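PDB 3V46: cell division control protein 73 from Saccharomyces cerevisiae, which serves in the PAF1 complex during RNA polymerase II elongation and transcription-coupled histone modification, this Ras-like C-terminal domain promoting association of the complex with chromatin. Local coordinates for residues S159-K162 / E163-R167; D74-R77 / M78-K81. All coordinates share one frame; numbering follows the deposited sequence.

Interaction 1 (S159-K162 / E163-R167); sequences SLEK and ELISR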
ATOM      1  N   SER A 159      -4.830  10.011   3.627  1.00 20.15           N
ATOM      2  CA  SER A 159      -5.722   9.168   2.835  1.00 22.29           C
ATOM      3  C   SER A 159      -6.004   7.871   3.573  1.00 19.43           C
ATOM      4  O   SER A 159      -7.144   7.414   3.656  1.00 19.57           O
ATOM      5  CB  SER A 159      -5.086   8.865   1.471  1.00 26.22           C
ATOM      6  OG  SER A 159      -5.846   7.920   0.739  1.00 30.25           O
ATOM      7  N   LEU A 160      -4.956   7.281   4.135  1.00 19.68           N
ATOM      8  CA  LEU A 160      -5.112   6.022   4.843  1.00 18.33           C
ATOM      9  C   LEU A 160      -5.848   6.223   6.179  1.00 19.98           C
ATOM     10  O   LEU A 160      -6.665   5.402   6.573  1.00 20.78           O
ATOM     11  CB  LEU A 160      -3.746   5.378   5.055  1.00 18.33           C
ATOM     12  CG  LEU A 160      -3.771   3.977   5.650  1.00 20.85           C
ATOM     13  CD1 LEU A 160      -4.635   3.032   4.818  1.00 24.07           C
ATOM     14  CD2 LEU A 160      -2.357   3.444   5.765  1.00 25.52           C
ATOM     15  N   GLU A 161      -5.579   7.333   6.861  1.00 18.85           N
ATOM     16  CA  GLU A 161      -6.267   7.653   8.107  1.00 20.64           C
ATOM     17  C   GLU A 161      -7.776   7.703   7.887  1.00 20.82           C
ATOM     18  O   GLU A 161      -8.546   7.147   8.665  1.00 21.54           O
ATOM     19  CB  GLU A 161      -5.771   8.997   8.647  1.00 18.98           C
ATOM     20  CG  GLU A 161      -6.376   9.408   9.959  1.00 21.65           C
ATOM     21  CD  GLU A 161      -5.866  10.754  10.409  1.00 24.32           C
ATOM     22  OE1 GLU A 161      -5.869  11.699   9.588  1.00 30.87           O
ATOM     23  OE2 GLU A 161      -5.446  10.865  11.573  1.00 26.08           O
ATOM     24  N   LYS A 162      -8.186   8.369   6.813  1.00 21.48           N
ATOM     25  CA  LYS A 162      -9.589   8.505   6.452  1.00 25.05           C
ATOM     26  C   LYS A 162     -10.203   7.132   6.209  1.00 25.84           C
ATOM     27  O   LYS A 162     -11.332   6.842   6.636  1.00 26.52           O
ATOM     28  CB  LYS A 162      -9.681   9.359   5.191  1.00 28.97           C
ATOM     29  CG  LYS A 162     -11.080   9.604   4.658  1.00 35.61           C
ATOM     30  CD  LYS A 162     -11.035  10.519   3.434  1.00 42.74           C
ATOM     31  CE  LYS A 162     -10.099  11.712   3.658  1.00 49.75           C
ATOM     32  NZ  LYS A 162      -9.984  12.583   2.453  1.00 54.17           N
ATOM     33  N   GLU A 163      -9.451   6.277   5.528  1.00 23.39           N
ATOM     34  CA  GLU A 163      -9.937   4.948   5.223  1.00 23.05           C
ATOM     35  C   GLU A 163     -10.104   4.150   6.515  1.00 21.26           C
ATOM     36  O   GLU A 163     -11.117   3.484   6.696  1.00 24.29           O
ATOM     37  CB  GLU A 163      -9.001   4.239   4.240  1.00 20.38           C
ATOM     38  CG  GLU A 163      -9.400   2.814   3.879  1.00 22.44           C
ATOM     39  CD  GLU A 163     -10.710   2.725   3.107  1.00 23.97           C
ATOM     40  OE1 GLU A 163     -11.210   3.768   2.633  1.00 29.12           O
ATOM     41  OE2 GLU A 163     -11.244   1.599   2.974  1.00 26.37           O
ATOM     42  N   LEU A 164      -9.133   4.237   7.426  1.00 22.45           N
ATOM     43  CA  LEU A 164      -9.226   3.507   8.693  1.00 22.50           C
ATOM     44  C   LEU A 164     -10.444   3.943   9.504  1.00 24.64           C
ATOM     45  O   LEU A 164     -11.172   3.120  10.053  1.00 27.49           O
ATOM     46  CB  LEU A 164      -7.961   3.692   9.527  1.00 22.97           C
ATOM     47  CG  LEU A 164      -6.705   3.054   8.945  1.00 23.75           C
ATOM     48  CD1 LEU A 164      -5.503   3.420   9.782  1.00 26.33           C
ATOM     49  CD2 LEU A 164      -6.875   1.555   8.875  1.00 23.32           C
ATOM     50  N   ILE A 165     -10.670   5.246   9.578  1.00 25.15           N
ATOM     51  CA  ILE A 165     -11.804   5.762  10.330  1.00 26.21           C
ATOM     52  C   ILE A 165     -13.102   5.234   9.718  1.00 26.97           C
ATOM     53  O   ILE A 165     -14.022   4.848  10.434  1.00 30.91           O
ATOM     54  CB  ILE A 165     -11.763   7.296  10.383  1.00 26.53           C
ATOM     55  CG1 ILE A 165     -10.657   7.740  11.346  1.00 27.18           C
ATOM     56  CG2 ILE A 165     -13.108   7.881  10.839  1.00 28.24           C
ATOM     57  CD1 ILE A 165     -10.287   9.192  11.229  1.00 30.69           C
ATOM     58  N   SER A 166     -13.158   5.168   8.391  1.00 28.82           N
ATOM     59  CA  SER A 166     -14.361   4.674   7.724  1.00 30.55           C
ATOM     60  C   SER A 166     -14.565   3.178   7.962  1.00 31.76           C
ATOM     61  O   SER A 166     -15.708   2.709   7.978  1.00 34.30           O
ATOM     62  CB  SER A 166     -14.337   4.989   6.228  1.00 37.44           C
ATOM     63  OG  SER A 166     -13.494   4.102   5.517  1.00 41.94           O
ATOM     64  N   ARG A 167     -13.471   2.438   8.163  1.00 28.69           N
ATOM     65  CA  ARG A 167     -13.555   0.997   8.422  1.00 31.51           C
ATOM     66  C   ARG A 167     -13.721   0.709   9.917  1.00 33.63           C
ATOM     67  O   ARG A 167     -13.717  -0.454  10.333  1.00 34.68           O
ATOM     68  CB  ARG A 167     -12.314   0.251   7.908  1.00 30.12           C
ATOM     69  CG  ARG A 167     -11.961   0.457   6.435  1.00 36.80           C
ATOM     70  CD  ARG A 167     -12.581  -0.581   5.499  1.00 33.86           C
ATOM     71  NE  ARG A 167     -12.511  -1.951   6.010  1.00 30.01           N
ATOM     72  CZ  ARG A 167     -11.645  -2.878   5.602  1.00 27.75           C
ATOM     73  NH1 ARG A 167     -10.758  -2.602   4.660  1.00 26.82           N
ATOM     74  NH2 ARG A 167     -11.682  -4.094   6.134  1.00 28.83           N
TER
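Leu164 N donates to Leu160 O over 2.9 Å, with an N-H...O angle of 162°, and three further i to i+4 bonds flank it: Glu163 N to Ser159 O, Ile165 N to Glu161 O, and Ser166 N to Lys162 O. Four such bonds in succession mark a regular alpha-helical stretch. Side chains add to this framework by lying against the carbonyls of the turn before. CG of Leu164 sits 3.3 Å from Leu160 O, because its first torsion (chi1 -67°) turns CG toward the preceding helical turn. Ile165 behaves alike: CG1 is anti to its own carbonyl carbon, which brings CD1 to 4.1 Å from Glu161 CG, and the two side chains run alongside each other in the same direction. Glu161 is extended through CG and CD, and its OE2 reaches the backbone N of Arg63 in a neighbouring loop. Ser166 folds back instead, OG donating to Glu163 O over 2.7 Å with the hydroxyl tilted 22° from the carbonyl plane; Arg167 N also donates to Glu163 O, so two donors grip that oxygen as the helix ends. In the next shell, Leu160 and Leu164 rest on Phe70 of strand 68-73, with Ala90 and Val89 of strand 88-92 beneath them, while Ser159 OG is hydrogen-bonded to Tyr118 OH on strand 116-122. This is the amphipathic C-terminal helix 149-166 packed on the central sheet of the Ras-like domain. The chemistry divides accordingly: leucines one turn apart form the sheet-facing side, and the carbonyl that ends the ladder at Glu163 is satisfied by a serine hydroxyl together with a backbone N-H.

Interaction 2 (D74-R77 / M78-K81); sequences DNTR and MFTK
Thr76 CB lies 3.6 Å from CD1 of Phe79, and the two side chains cross obliquely. The phenyl group is set by chi1 -70°, which places CG beside its own backbone N and directs CD1 back to 3.4 Å from Thr76 CA. Thr76 O and Asn75 O both lie at the ring edge, near its plane. On the Thr76 side, CG2 is beside the backbone N and anti to the carbonyl carbon, which brings this methyl to 4.1 Å from ring atom CD1. Phe79 N donates to Thr76 O over 3.2 Å; the N-H...O angle is 159°, but the donor stands 58° out of the carbonyl plane. That bond closes a type I beta turn from Thr76 to Phe79 in the loop joining strands 68-73 and 88-92 of the Ras-like domain, and Phe79 is itself the centre of an inverse gamma turn. Leading into it is an Asx turn: Asn75 OD1 accepts from Arg77 N over 2.9 Å. The Asn75 amide is held at its other end as well, ND2 meeting Asp74 OD1 nearly along the C-O axis and close to the amide plane, so its rotation is fixed from both ends. OD1 further accepts from water 1, which in turn takes the N-H of Met78. Arg77 bends at chi3 and lays one guanidinium face against Asn75 OD1, which sits 3.3 Å off the plane, over its centre. Replacing Phe79 with an alanine would probably open a gap beside Thr76 and deprive Trp85 of its stacking partner. The ring also touches Ile16 and Leu18 of strand 16-18, and Met78 likewise reaches Ile16.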
ATOM      1  N   ASP A  74       4.423  -8.624   1.217  1.00 14.91           N
ATOM      2  CA  ASP A  74       4.504  -8.732  -0.243  1.00 15.29           C
ATOM      3  C   ASP A  74       3.934 -10.039  -0.771  1.00 15.70           C
ATOM      4  O   ASP A  74       4.107 -10.367  -1.940  1.00 18.36           O
ATOM      5  CB  ASP A  74       5.940  -8.524  -0.749  1.00 16.23           C
ATOM      6  CG  ASP A  74       6.881  -9.689  -0.438  1.00 18.86           C
ATOM      7  OD1 ASP A  74       6.456 -10.696   0.150  1.00 19.42           O
ATOM      8  OD2 ASP A  74       8.073  -9.596  -0.806  1.00 22.42           O
ATOM      9  N   ASN A  75       3.221 -10.758   0.091  1.00 17.57           N
ATOM     10  CA  ASN A  75       2.710 -12.081  -0.225  1.00 20.45           C
ATOM     11  C   ASN A  75       1.513 -12.376   0.672  1.00 21.17           C
ATOM     12  O   ASN A  75       1.196 -11.603   1.565  1.00 20.50           O
ATOM     13  CB  ASN A  75       3.794 -13.127   0.023  1.00 21.13           C
ATOM     14  CG  ASN A  75       4.141 -13.245   1.492  1.00 21.46           C
ATOM     15  OD1 ASN A  75       3.568 -14.064   2.216  1.00 24.04           O
ATOM     16  ND2 ASN A  75       5.038 -12.395   1.956  1.00 22.74           N
ATOM     17  N   THR A  76       0.846 -13.495   0.448  1.00 23.17           N
ATOM     18  CA  THR A  76      -0.340 -13.818   1.236  1.00 25.40           C
ATOM     19  C   THR A  76      -0.197 -15.117   2.019  1.00 25.52           C
ATOM     20  O   THR A  76      -1.199 -15.752   2.352  1.00 26.99           O
ATOM     21  CB  THR A  76      -1.602 -13.900   0.351  1.00 29.56           C
ATOM     22  OG1 THR A  76      -1.414 -14.882  -0.669  1.00 34.32           O
ATOM     23  CG2 THR A  76      -1.900 -12.550  -0.299  1.00 32.16           C
ATOM     24  N   ARG A  77       1.038 -15.507   2.327  1.00 26.85           N
ATOM     25  CA  ARG A  77       1.273 -16.742   3.071  1.00 30.04           C
ATOM     26  C   ARG A  77       0.694 -16.697   4.493  1.00 31.73           C
ATOM     27  O   ARG A  77       0.345 -17.730   5.056  1.00 36.78           O
ATOM     28  CB  ARG A  77       2.773 -17.057   3.125  1.00 32.90           C
ATOM     29  CG  ARG A  77       3.412 -17.266   1.752  1.00 33.46           C
ATOM     30  CD  ARG A  77       4.860 -17.761   1.857  1.00 35.17           C
ATOM     31  NE  ARG A  77       5.725 -16.805   2.551  1.00 36.67           N
ATOM     32  CZ  ARG A  77       6.350 -15.789   1.958  1.00 39.22           C
ATOM     33  NH1 ARG A  77       7.110 -14.966   2.668  1.00 39.53           N
ATOM     34  NH2 ARG A  77       6.213 -15.593   0.653  1.00 37.89           N
ATOM     35  N   MET A  78       0.594 -15.504   5.068  1.00 33.10           N
ATOM     36  CA  MET A  78       0.107 -15.347   6.438  1.00 34.80           C
ATOM     37  C   MET A  78      -1.396 -15.571   6.540  1.00 36.41           C
ATOM     38  O   MET A  78      -1.930 -15.656   7.640  1.00 37.02           O
ATOM     39  CB  MET A  78       0.429 -13.946   6.974  1.00 35.05           C
ATOM     40  CG  MET A  78      -0.451 -12.831   6.404  1.00 37.05           C
ATOM     41  SD  MET A  78      -0.162 -11.230   7.190  1.00 38.91           S
ATOM     42  CE  MET A  78      -1.015 -11.432   8.751  1.00 41.39           C
ATOM     43  N   PHE A  79      -2.071 -15.654   5.399  1.00 32.80           N
ATOM     44  CA  PHE A  79      -3.529 -15.682   5.373  1.00 31.63           C
ATOM     45  C   PHE A  79      -4.042 -17.106   5.500  1.00 33.24           C
ATOM     46  O   PHE A  79      -4.588 -17.674   4.556  1.00 34.40           O
ATOM     47  CB  PHE A  79      -4.043 -15.024   4.092  1.00 25.95           C
ATOM     48  CG  PHE A  79      -3.829 -13.538   4.056  1.00 25.21           C
ATOM     49  CD1 PHE A  79      -2.609 -13.007   3.696  1.00 27.43           C
ATOM     50  CD2 PHE A  79      -4.851 -12.674   4.397  1.00 26.14           C
ATOM     51  CE1 PHE A  79      -2.421 -11.639   3.670  1.00 26.95           C
ATOM     52  CE2 PHE A  79      -4.663 -11.319   4.372  1.00 25.52           C
ATOM     53  CZ  PHE A  79      -3.446 -10.804   4.011  1.00 23.02           C
ATOM     54  N   THR A  80      -3.872 -17.664   6.691  1.00 35.82           N
ATOM     55  CA  THR A  80      -4.198 -19.063   6.946  1.00 39.57           C
ATOM     56  C   THR A  80      -5.641 -19.237   7.399  1.00 40.75           C
ATOM     57  O   THR A  80      -6.142 -20.361   7.499  1.00 43.56           O
ATOM     58  CB  THR A  80      -3.241 -19.652   7.986  1.00 42.00           C
ATOM     59  OG1 THR A  80      -3.218 -18.816   9.150  1.00 43.36           O
ATOM     60  CG2 THR A  80      -1.842 -19.732   7.409  1.00 41.97           C
ATOM     61  N   LYS A  81      -6.308 -18.125   7.681  1.00 38.88           N
ATOM     62  CA  LYS A  81      -7.746 -18.140   7.930  1.00 40.68           C
ATOM     63  C   LYS A  81      -8.361 -16.954   7.209  1.00 41.17           C
ATOM     64  O   LYS A  81      -7.740 -15.906   7.106  1.00 37.84           O
ATOM     65  CB  LYS A  81      -8.050 -18.085   9.425  1.00 44.45           C
ATOM     66  CG  LYS A  81      -7.321 -16.991  10.180  1.00 51.39           C
ATOM     67  CD  LYS A  81      -7.589 -17.076  11.676  1.00 54.46           C
ATOM     68  CE  LYS A  81      -7.152 -18.415  12.253  1.00 56.63           C
ATOM     69  NZ  LYS A  81      -7.412 -18.518  13.721  1.00 57.26           N
TER
HETATM   70  O   HOH W   1       1.868 -13.018   4.331  1.00 39.44           O

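In the fold
Interaction 2 precedes interaction 1 along the chain, and the two do not touch: their centres are 23 Å apart and their nearest atoms about 10 Å. Both lie away from the middle of the domain: the centre of interaction 2 is 15 Å, and that of interaction 1 13 Å, from that of the chain. The mixed sheet connects them. Strand 68-73 supplies Phe70 to interaction 1 and runs on into the loop that holds 74-81; that loop leads to strand 88-92, whose residues again meet helix 149-166. Arg167 NH1 adds a bond to Val88 O. The Ras-like fold here does not bind GTP, so there is no bound nucleotide to which the two contacts could be referred.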